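Local coordinates for luciferase-like enzymeAMP-CoA-ligase (Zophobas atratus, PDB 4W8O), which probably activates carboxylic acids with ATP as an AMP/CoA-ligase of the ANL superfamily, being a luciferase-like enzyme from a nonluminescent mealworm, at residues I5-P13 and V352-I360; T56-K65 and E158-F169. One frame throughout, in Å; residues are numbered along the deposited sequence.

In the fold
The two contacts show how one chain ties distant parts of its sequence together by different chemistry. Interaction 1 joins the N-terminal residues to a strand far along the chain, adding an edge strand to the five-stranded antiparallel sheet; backbone pairing leads and side chains finish it. Interaction 2, nested inside the loop that interaction 1 closes, sets a helix against an irregular segment beside the eight-stranded mixed sheet; there the donors are side chains, two of their bonds ending on backbone carbonyls. Both are partly buried, mixing surface charge with apolar packing, and each includes one arginine–glutamate salt bridge. They share no helix or strand, and their centres lie about 41 Å apart.

Interaction 1 (I5-P13 and V352-I360)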
loop_
_atom_site.group_PDB
_atom_site.type_symbol
_atom_site.label_atom_id
_atom_site.label_comp_id
_atom_site.label_asym_id
_atom_site.label_seq_id
_atom_site.Cartn_x
_atom_site.Cartn_y
_atom_site.Cartn_z
ATOM N N ILE A 5 -10.738 20.297 -15.641
ATOM C CA ILE A 5 -10.383 19.410 -14.552
ATOM C C ILE A 5 -10.743 17.992 -14.981
ATOM O O ILE A 5 -11.898 17.720 -15.293
ATOM C CB ILE A 5 -11.168 19.770 -13.273
ATOM C CG1 ILE A 5 -10.762 21.162 -12.778
ATOM C CG2 ILE A 5 -10.953 18.717 -12.193
ATOM C CD1 ILE A 5 -11.652 21.717 -11.684
ATOM N N LEU A 6 -9.760 17.101 -15.008
ATOM C CA LEU A 6 -9.997 15.710 -15.388
ATOM C C LEU A 6 -10.745 14.987 -14.264
ATOM O O LEU A 6 -10.411 15.141 -13.087
ATOM C CB LEU A 6 -8.676 14.999 -15.665
ATOM C CG LEU A 6 -7.732 15.637 -16.690
ATOM C CD1 LEU A 6 -6.396 14.909 -16.706
ATOM C CD2 LEU A 6 -8.359 15.652 -18.080
ATOM N N LYS A 7 -11.743 14.195 -14.631
ATOM C CA LYS A 7 -12.598 13.546 -13.660
ATOM C C LYS A 7 -12.716 12.080 -14.001
ATOM O O LYS A 7 -13.111 11.731 -15.112
ATOM C CB LYS A 7 -13.990 14.192 -13.652
ATOM C CG LYS A 7 -14.938 13.583 -12.622
ATOM C CD LYS A 7 -16.323 14.211 -12.640
ATOM C CE LYS A 7 -17.210 13.578 -11.571
ATOM N NZ LYS A 7 -18.661 13.727 -11.873
ATOM N N GLY A 8 -12.393 11.219 -13.042
ATOM C CA GLY A 8 -12.485 9.778 -13.251
ATOM C C GLY A 8 -13.920 9.293 -13.262
ATOM O O GLY A 8 -14.832 10.035 -12.916
ATOM N N LYS A 9 -14.114 8.036 -13.654
ATOM C CA LYS A 9 -15.446 7.459 -13.766
ATOM C C LYS A 9 -16.045 7.276 -12.382
ATOM O O LYS A 9 -15.318 7.142 -11.397
ATOM C CB LYS A 9 -15.397 6.109 -14.496
ATOM C CG LYS A 9 -14.883 4.962 -13.633
ATOM C CD LYS A 9 -14.870 3.624 -14.361
ATOM C CE LYS A 9 -14.366 2.533 -13.427
ATOM N NZ LYS A 9 -14.098 1.241 -14.109
ATOM N N GLU A 10 -17.369 7.253 -12.310
ATOM C CA GLU A 10 -18.052 7.072 -11.033
ATOM C C GLU A 10 -18.099 5.606 -10.621
ATOM O O GLU A 10 -18.001 4.700 -11.455
ATOM C CB GLU A 10 -19.475 7.653 -11.080
ATOM C CG GLU A 10 -19.541 9.163 -10.865
ATOM C CD GLU A 10 -19.143 9.598 -9.455
ATOM O OE1 GLU A 10 -18.957 10.813 -9.245
ATOM O OE2 GLU A 10 -19.018 8.741 -8.551
ATOM N N PHE A 11 -18.196 5.388 -9.310
ATOM C CA PHE A 11 -18.585 4.093 -8.762
ATOM C C PHE A 11 -19.382 4.346 -7.498
ATOM O O PHE A 11 -19.385 5.456 -6.984
ATOM C CB PHE A 11 -17.383 3.155 -8.523
ATOM C CG PHE A 11 -16.407 3.614 -7.453
ATOM C CD1 PHE A 11 -16.633 3.342 -6.112
ATOM C CD2 PHE A 11 -15.220 4.259 -7.807
ATOM C CE1 PHE A 11 -15.720 3.742 -5.142
ATOM C CE2 PHE A 11 -14.305 4.661 -6.846
ATOM C CZ PHE A 11 -14.551 4.398 -5.509
ATOM N N HIS A 12 -20.077 3.322 -7.022
ATOM C CA HIS A 12 -20.859 3.422 -5.803
ATOM C C HIS A 12 -20.047 2.801 -4.665
ATOM O O HIS A 12 -19.846 1.590 -4.655
ATOM C CB HIS A 12 -22.193 2.693 -5.968
ATOM C CG HIS A 12 -22.973 2.591 -4.697
ATOM N ND1 HIS A 12 -23.779 3.609 -4.234
ATOM C CD2 HIS A 12 -23.037 1.606 -3.768
ATOM C CE1 HIS A 12 -24.320 3.250 -3.084
ATOM N NE2 HIS A 12 -23.883 2.042 -2.778
ATOM N N PRO A 13 -19.558 3.621 -3.713
ATOM C CA PRO A 13 -18.721 3.019 -2.666
ATOM C C PRO A 13 -19.491 2.065 -1.765
ATOM O O PRO A 13 -20.582 2.399 -1.319
ATOM C CB PRO A 13 -18.213 4.238 -1.874
ATOM C CG PRO A 13 -18.288 5.376 -2.842
ATOM C CD PRO A 13 -19.542 5.092 -3.633
ATOM N N VAL A 352 -6.854 9.438 -15.266
ATOM C CA VAL A 352 -7.256 9.650 -13.867
ATOM C C VAL A 352 -8.091 8.488 -13.336
ATOM O O VAL A 352 -8.911 7.926 -14.053
ATOM C CB VAL A 352 -8.041 10.966 -13.689
ATOM C CG1 VAL A 352 -8.455 11.153 -12.238
ATOM C CG2 VAL A 352 -7.197 12.157 -14.130
ATOM N N SER A 353 -7.849 8.116 -12.082
ATOM C CA SER A 353 -8.531 6.985 -11.460
ATOM C C SER A 353 -9.998 7.318 -11.126
ATOM O O SER A 353 -10.373 8.494 -11.071
ATOM C CB SER A 353 -7.766 6.539 -10.205
ATOM O OG SER A 353 -7.403 7.656 -9.421
ATOM N N PRO A 354 -10.833 6.281 -10.906
ATOM C CA PRO A 354 -12.257 6.538 -10.633
ATOM C C PRO A 354 -12.473 7.449 -9.430
ATOM O O PRO A 354 -11.684 7.420 -8.479
ATOM C CB PRO A 354 -12.838 5.140 -10.359
ATOM C CG PRO A 354 -11.878 4.186 -10.968
ATOM C CD PRO A 354 -10.525 4.838 -10.929
ATOM N N ARG A 355 -13.520 8.269 -9.509
ATOM C CA ARG A 355 -13.932 9.160 -8.429
ATOM C C ARG A 355 -12.816 10.085 -7.948
ATOM O O ARG A 355 -12.783 10.472 -6.783
ATOM C CB ARG A 355 -14.531 8.346 -7.270
ATOM C CG ARG A 355 -15.983 7.951 -7.518
ATOM C CD ARG A 355 -16.589 7.187 -6.353
ATOM N NE ARG A 355 -16.625 7.967 -5.130
ATOM C CZ ARG A 355 -17.625 8.751 -4.739
ATOM N NH1 ARG A 355 -18.722 8.899 -5.478
ATOM N NH2 ARG A 355 -17.519 9.401 -3.589
ATOM N N THR A 356 -11.918 10.449 -8.865
ATOM C CA THR A 356 -10.790 11.323 -8.584
ATOM C C THR A 356 -10.836 12.533 -9.518
ATOM O O THR A 356 -11.191 12.402 -10.700
ATOM C CB THR A 356 -9.462 10.572 -8.794
ATOM O OG1 THR A 356 -9.395 9.453 -7.897
ATOM C CG2 THR A 356 -8.259 11.479 -8.564
ATOM N N LEU A 357 -10.489 13.708 -8.985
ATOM C CA LEU A 357 -10.300 14.911 -9.801
ATOM C C LEU A 357 -8.806 15.234 -9.910
ATOM O O LEU A 357 -8.076 15.140 -8.921
ATOM C CB LEU A 357 -11.028 16.105 -9.183
ATOM C CG LEU A 357 -12.527 15.967 -8.913
ATOM C CD1 LEU A 357 -13.009 17.172 -8.120
ATOM C CD2 LEU A 357 -13.318 15.815 -10.200
ATOM N N LEU A 358 -8.363 15.622 -11.107
ATOM C CA LEU A 358 -6.969 16.027 -11.330
ATOM C C LEU A 358 -6.903 17.296 -12.170
ATOM O O LEU A 358 -7.539 17.388 -13.226
ATOM C CB LEU A 358 -6.184 14.902 -12.013
ATOM C CG LEU A 358 -4.670 15.124 -12.133
ATOM C CD1 LEU A 358 -3.944 13.796 -12.068
ATOM C CD2 LEU A 358 -4.279 15.872 -13.404
ATOM N N LYS A 359 -6.147 18.277 -11.693
ATOM C CA LYS A 359 -5.949 19.518 -12.426
ATOM C C LYS A 359 -4.471 19.876 -12.501
ATOM O O LYS A 359 -3.673 19.448 -11.661
ATOM C CB LYS A 359 -6.758 20.660 -11.792
ATOM C CG LYS A 359 -6.327 21.054 -10.387
ATOM C CD LYS A 359 -7.219 22.141 -9.805
ATOM C CE LYS A 359 -6.654 22.650 -8.487
ATOM N NZ LYS A 359 -7.482 23.711 -7.843
ATOM N N ILE A 360 -4.121 20.633 -13.537
ATOM C CA ILE A 360 -2.782 21.195 -13.711
ATOM C C ILE A 360 -2.899 22.698 -13.488
ATOM O O ILE A 360 -3.688 23.355 -14.168
ATOM C CB ILE A 360 -2.237 20.973 -15.138
ATOM C CG1 ILE A 360 -2.346 19.505 -15.558
ATOM C CG2 ILE A 360 -0.796 21.464 -15.253
ATOM C CD1 ILE A 360 -1.355 18.587 -14.899
HETATM O O HOH W 1 -11.641 6.515 -14.177
#
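Arg355 packs over the ring of Phe11 where residues 5-13 meet 352-360. The arginine lays its aliphatic part over one ring face, with CD of Arg355 3.4 Å from the centroid of the Phe11 ring, a CH-pi contact almost on the ring normal. Pro354 comes to the same ring in its plane, bringing CB to 3.6 Å from CD2 of Phe11. Beyond a bend at chi3 of Arg355 (62°) the guanidinium stands farther out above the same ring face, too far for more than a weak cation-pi attraction, and Pro13 CG sits over one face of that group, offset toward the rim. NH1 of Arg355 reaches OE2 of Glu10 at 3.1 Å, a salt bridge that uses the syn lone pair although the two planes are 64° apart. NH2 has a second anionic partner in Asp382, which probably steadies the positive charge.

Beyond this cluster the backbones pair. Leu6 and Leu358 form an antiparallel hydrogen-bonded pair, each N donating to the other's O at 2.9 Å, and their side chains lie side by side, pointing the same way. Val352 crosses Leu6 there, its CG2 3.6 Å from CB of Leu6. On the other face, the side chains of Lys7 and Leu357 lie side by side, CG of Lys7 3.7 Å from CD2 of Leu357. Just past the paired residues, Gly8 N donates to Thr356 O, and the type II turn of Ser353 to Thr356 offers Arg355 N to Lys9 O at 2.8 Å. A water bridges Lys9 N and Val352 O.

The result is a textbook case of a chain terminus completing a sheet: strand 6-7 lies at the edge of the five-stranded antiparallel sheet, against strand 357-362, which pairs in turn with strand 367-380. Past the sheet, Phe11 and Pro13 rest on helix 199-211, and Phe11 stacks on Tyr211.

Interaction 2 (T56-K65 and E158-F169); sequences TRVALNLQKK and EMTLPCGDEKAF
Residues 56-64, the end of helix 48-64, are flanked by a segment that leaves helix 156-159 and loops along them, the backbones coming closest at Val58 and Met159, whose CA atoms are 5.0 Å apart. The side-chain amide of Asn61 holds two carbonyls of this segment: ND2 donates to Met159 O at 2.6 Å and to Leu161 O at 3.1 Å. The second donation follows a lone pair in the carbonyl plane, whereas the first comes from above the carbonyl plane of Met159, not along a lone pair. Arg57, extended from CG to NE, sends NE to OE1 of Glu166 at 2.8 Å in a nearly straight bond (178°), edge-on to the guanidinium but from above the carboxylate plane; Pro162 CB lies over one guanidinium face, offset toward its rim. In the AMP-binding fold, the contact joins helix 48-64 to the segment after helix 156-159, beside the eight-stranded mixed sheet, whose strand 143-147 also meets Met159 and Lys65. Bends at chi2 and chi3 (-59° and -71°) curl Met159 so that CE lies 3.5 Å from Leu62 CD2. At the far end Phe169 is buried against the helix: its CD1 meets Leu60 CD2 at 3.6 Å, CD2 meets Thr56 CG2 at 3.7 Å, and CZ meets Ala59 CB at 3.8 Å.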
loop_
_atom_site.group_PDB
_atom_site.type_symbol
_atom_site.label_atom_id
_atom_site.label_comp_id
_atom_site.label_asym_id
_atom_site.label_seq_id
_atom_site.Cartn_x
_atom_site.Cartn_y
_atom_site.Cartn_z
ATOM N N THR A 56 -7.902 -12.868 15.548
ATOM C CA THR A 56 -8.886 -12.718 16.628
ATOM C C THR A 56 -8.212 -12.976 17.982
ATOM O O THR A 56 -8.399 -12.214 18.932
ATOM C CB THR A 56 -10.098 -13.645 16.421
ATOM O OG1 THR A 56 -10.781 -13.277 15.212
ATOM C CG2 THR A 56 -11.072 -13.561 17.597
ATOM N N ARG A 57 -7.388 -14.018 18.042
ATOM C CA ARG A 57 -6.670 -14.362 19.268
ATOM C C ARG A 57 -5.660 -13.296 19.662
ATOM O O ARG A 57 -5.570 -12.935 20.834
ATOM C CB ARG A 57 -5.978 -15.717 19.124
ATOM C CG ARG A 57 -6.942 -16.883 19.146
ATOM C CD ARG A 57 -6.240 -18.169 18.779
ATOM N NE ARG A 57 -7.165 -19.287 18.681
ATOM C CZ ARG A 57 -6.810 -20.514 18.321
ATOM N NH1 ARG A 57 -5.549 -20.790 18.009
ATOM N NH2 ARG A 57 -7.723 -21.473 18.265
ATOM N N VAL A 58 -4.917 -12.779 18.683
ATOM C CA VAL A 58 -4.002 -11.673 18.942
ATOM C C VAL A 58 -4.757 -10.451 19.466
ATOM O O VAL A 58 -4.307 -9.816 20.420
ATOM C CB VAL A 58 -3.171 -11.308 17.694
ATOM C CG1 VAL A 58 -2.356 -10.047 17.930
ATOM C CG2 VAL A 58 -2.236 -12.452 17.321
ATOM N N ALA A 59 -5.899 -10.135 18.852
ATOM C CA ALA A 59 -6.719 -8.986 19.260
ATOM C C ALA A 59 -7.201 -9.094 20.704
ATOM O O ALA A 59 -7.119 -8.126 21.470
ATOM C CB ALA A 59 -7.917 -8.825 18.332
ATOM N N LEU A 60 -7.715 -10.266 21.066
ATOM C CA LEU A 60 -8.201 -10.496 22.430
ATOM C C LEU A 60 -7.071 -10.323 23.444
ATOM O O LEU A 60 -7.287 -9.794 24.522
ATOM C CB LEU A 60 -8.843 -11.883 22.572
ATOM C CG LEU A 60 -10.209 -12.028 21.902
ATOM C CD1 LEU A 60 -10.571 -13.499 21.763
ATOM C CD2 LEU A 60 -11.288 -11.284 22.683
ATOM N N ASN A 61 -5.864 -10.746 23.088
ATOM C CA ASN A 61 -4.721 -10.548 23.969
ATOM C C ASN A 61 -4.275 -9.084 24.008
ATOM O O ASN A 61 -3.943 -8.567 25.072
ATOM C CB ASN A 61 -3.571 -11.478 23.574
ATOM C CG ASN A 61 -3.835 -12.915 23.975
ATOM O OD1 ASN A 61 -4.328 -13.178 25.076
ATOM N ND2 ASN A 61 -3.515 -13.855 23.089
ATOM N N LEU A 62 -4.282 -8.412 22.861
ATOM C CA LEU A 62 -3.988 -6.971 22.824
ATOM C C LEU A 62 -4.955 -6.175 23.717
ATOM O O LEU A 62 -4.562 -5.210 24.372
ATOM C CB LEU A 62 -4.035 -6.438 21.388
ATOM C CG LEU A 62 -2.834 -6.748 20.487
ATOM C CD1 LEU A 62 -3.131 -6.324 19.059
ATOM C CD2 LEU A 62 -1.565 -6.075 20.986
ATOM N N GLN A 63 -6.208 -6.609 23.737
ATOM C CA GLN A 63 -7.255 -5.992 24.535
ATOM C C GLN A 63 -6.952 -6.123 26.031
ATOM O O GLN A 63 -7.113 -5.173 26.799
ATOM C CB GLN A 63 -8.591 -6.662 24.185
ATOM C CG GLN A 63 -9.846 -5.926 24.606
ATOM C CD GLN A 63 -11.085 -6.546 23.970
ATOM O OE1 GLN A 63 -11.371 -7.729 24.165
ATOM N NE2 GLN A 63 -11.812 -5.759 23.196
ATOM N N LYS A 64 -6.483 -7.298 26.432
ATOM C CA LYS A 64 -6.106 -7.540 27.820
ATOM C C LYS A 64 -4.898 -6.695 28.240
ATOM O O LYS A 64 -4.768 -6.351 29.416
ATOM C CB LYS A 64 -5.819 -9.035 28.043
ATOM C CG LYS A 64 -7.051 -9.919 27.901
ATOM C CD LYS A 64 -6.720 -11.395 28.053
ATOM C CE LYS A 64 -7.988 -12.231 28.037
ATOM N NZ LYS A 64 -7.712 -13.692 28.036
ATOM N N LYS A 65 -4.028 -6.367 27.281
ATOM C CA LYS A 65 -2.895 -5.467 27.529
ATOM C C LYS A 65 -3.298 -3.994 27.605
ATOM O O LYS A 65 -2.446 -3.135 27.824
ATOM C CB LYS A 65 -1.825 -5.617 26.445
ATOM C CG LYS A 65 -1.083 -6.940 26.419
ATOM C CD LYS A 65 -0.086 -6.906 25.266
ATOM C CE LYS A 65 0.869 -8.076 25.298
ATOM N NZ LYS A 65 1.825 -8.036 26.430
ATOM N N GLU A 158 3.231 -16.018 21.820
ATOM C CA GLU A 158 2.452 -15.789 23.043
ATOM C C GLU A 158 1.142 -15.056 22.769
ATOM O O GLU A 158 0.118 -15.368 23.386
ATOM C CB GLU A 158 3.263 -14.991 24.062
ATOM C CG GLU A 158 4.279 -15.828 24.814
ATOM C CD GLU A 158 5.385 -15.009 25.459
ATOM O OE1 GLU A 158 5.290 -13.764 25.521
ATOM O OE2 GLU A 158 6.362 -15.632 25.911
ATOM N N MET A 159 1.178 -14.079 21.860
ATOM C CA MET A 159 -0.018 -13.303 21.506
ATOM C C MET A 159 -1.084 -14.132 20.768
ATOM O O MET A 159 -2.256 -13.756 20.762
ATOM C CB MET A 159 0.355 -12.070 20.657
ATOM C CG MET A 159 1.190 -11.013 21.365
ATOM S SD MET A 159 0.397 -10.332 22.842
ATOM C CE MET A 159 -0.916 -9.373 22.088
ATOM N N THR A 160 -0.686 -15.245 20.146
ATOM C CA THR A 160 -1.627 -16.127 19.460
ATOM C C THR A 160 -2.256 -17.169 20.394
ATOM O O THR A 160 -3.056 -17.986 19.939
ATOM C CB THR A 160 -0.963 -16.875 18.278
ATOM O OG1 THR A 160 0.093 -17.716 18.761
ATOM C CG2 THR A 160 -0.401 -15.893 17.250
ATOM N N LEU A 161 -1.895 -17.157 21.681
ATOM C CA LEU A 161 -2.445 -18.126 22.631
ATOM C C LEU A 161 -3.953 -17.926 22.745
ATOM O O LEU A 161 -4.400 -16.815 23.039
ATOM C CB LEU A 161 -1.808 -17.980 24.021
ATOM C CG LEU A 161 -0.323 -18.338 24.179
ATOM C CD1 LEU A 161 0.160 -17.925 25.565
ATOM C CD2 LEU A 161 -0.050 -19.819 23.926
ATOM N N PRO A 162 -4.739 -18.992 22.505
ATOM C CA PRO A 162 -6.187 -18.851 22.581
ATOM C C PRO A 162 -6.663 -18.582 24.003
ATOM O O PRO A 162 -6.245 -19.265 24.929
ATOM C CB PRO A 162 -6.705 -20.208 22.095
ATOM C CG PRO A 162 -5.590 -21.154 22.338
ATOM C CD PRO A 162 -4.333 -20.364 22.156
ATOM N N CYS A 163 -7.507 -17.570 24.161
ATOM C CA CYS A 163 -8.169 -17.295 25.431
ATOM C C CYS A 163 -9.234 -16.235 25.226
ATOM O O CYS A 163 -9.113 -15.373 24.352
ATOM C CB CYS A 163 -7.181 -16.840 26.513
ATOM S SG CYS A 163 -7.987 -16.298 28.046
ATOM N N GLY A 164 -10.277 -16.303 26.047
ATOM C CA GLY A 164 -11.416 -15.416 25.912
ATOM C C GLY A 164 -12.437 -16.018 24.976
ATOM O O GLY A 164 -12.242 -17.107 24.430
ATOM N N ASP A 165 -13.534 -15.299 24.799
ATOM C CA ASP A 165 -14.621 -15.753 23.959
ATOM C C ASP A 165 -14.289 -15.397 22.511
ATOM O O ASP A 165 -14.675 -14.341 22.007
ATOM C CB ASP A 165 -15.931 -15.106 24.421
ATOM C CG ASP A 165 -17.154 -15.797 23.866
ATOM O OD1 ASP A 165 -17.050 -16.458 22.805
ATOM O OD2 ASP A 165 -18.226 -15.668 24.494
ATOM N N GLU A 166 -13.555 -16.289 21.856
ATOM C CA GLU A 166 -13.158 -16.095 20.465
ATOM C C GLU A 166 -14.380 -16.050 19.570
ATOM O O GLU A 166 -14.442 -15.271 18.619
ATOM C CB GLU A 166 -12.217 -17.211 20.010
ATOM C CG GLU A 166 -10.856 -17.164 20.683
ATOM C CD GLU A 166 -10.013 -18.395 20.410
ATOM O OE1 GLU A 166 -9.894 -18.814 19.240
ATOM O OE2 GLU A 166 -9.447 -18.941 21.378
ATOM N N LYS A 167 -15.362 -16.873 19.907
ATOM C CA LYS A 167 -16.574 -16.999 19.118
ATOM C C LYS A 167 -17.371 -15.701 19.103
ATOM O O LYS A 167 -17.917 -15.317 18.069
ATOM C CB LYS A 167 -17.433 -18.132 19.677
ATOM C CG LYS A 167 -18.425 -18.692 18.683
ATOM C CD LYS A 167 -19.165 -19.878 19.276
ATOM C CE LYS A 167 -19.902 -20.646 18.200
ATOM N NZ LYS A 167 -20.486 -21.900 18.743
ATOM N N ALA A 168 -17.423 -15.026 20.248
ATOM C CA ALA A 168 -18.217 -13.811 20.394
ATOM C C ALA A 168 -17.491 -12.553 19.931
ATOM O O ALA A 168 -18.129 -11.523 19.709
ATOM C CB ALA A 168 -18.658 -13.650 21.841
ATOM N N PHE A 169 -16.168 -12.610 19.794
ATOM C CA PHE A 169 -15.409 -11.402 19.479
ATOM C C PHE A 169 -15.899 -10.742 18.199
ATOM O O PHE A 169 -16.127 -11.405 17.185
ATOM C CB PHE A 169 -13.916 -11.681 19.364
ATOM C CG PHE A 169 -13.113 -10.474 18.960
ATOM C CD1 PHE A 169 -12.762 -9.514 19.899
ATOM C CD2 PHE A 169 -12.725 -10.288 17.639
ATOM C CE1 PHE A 169 -12.035 -8.401 19.534
ATOM C CE2 PHE A 169 -11.992 -9.172 17.266
ATOM C CZ PHE A 169 -11.649 -8.229 18.213
HETATM O O HOH W 2 -6.969 -13.792 25.189
#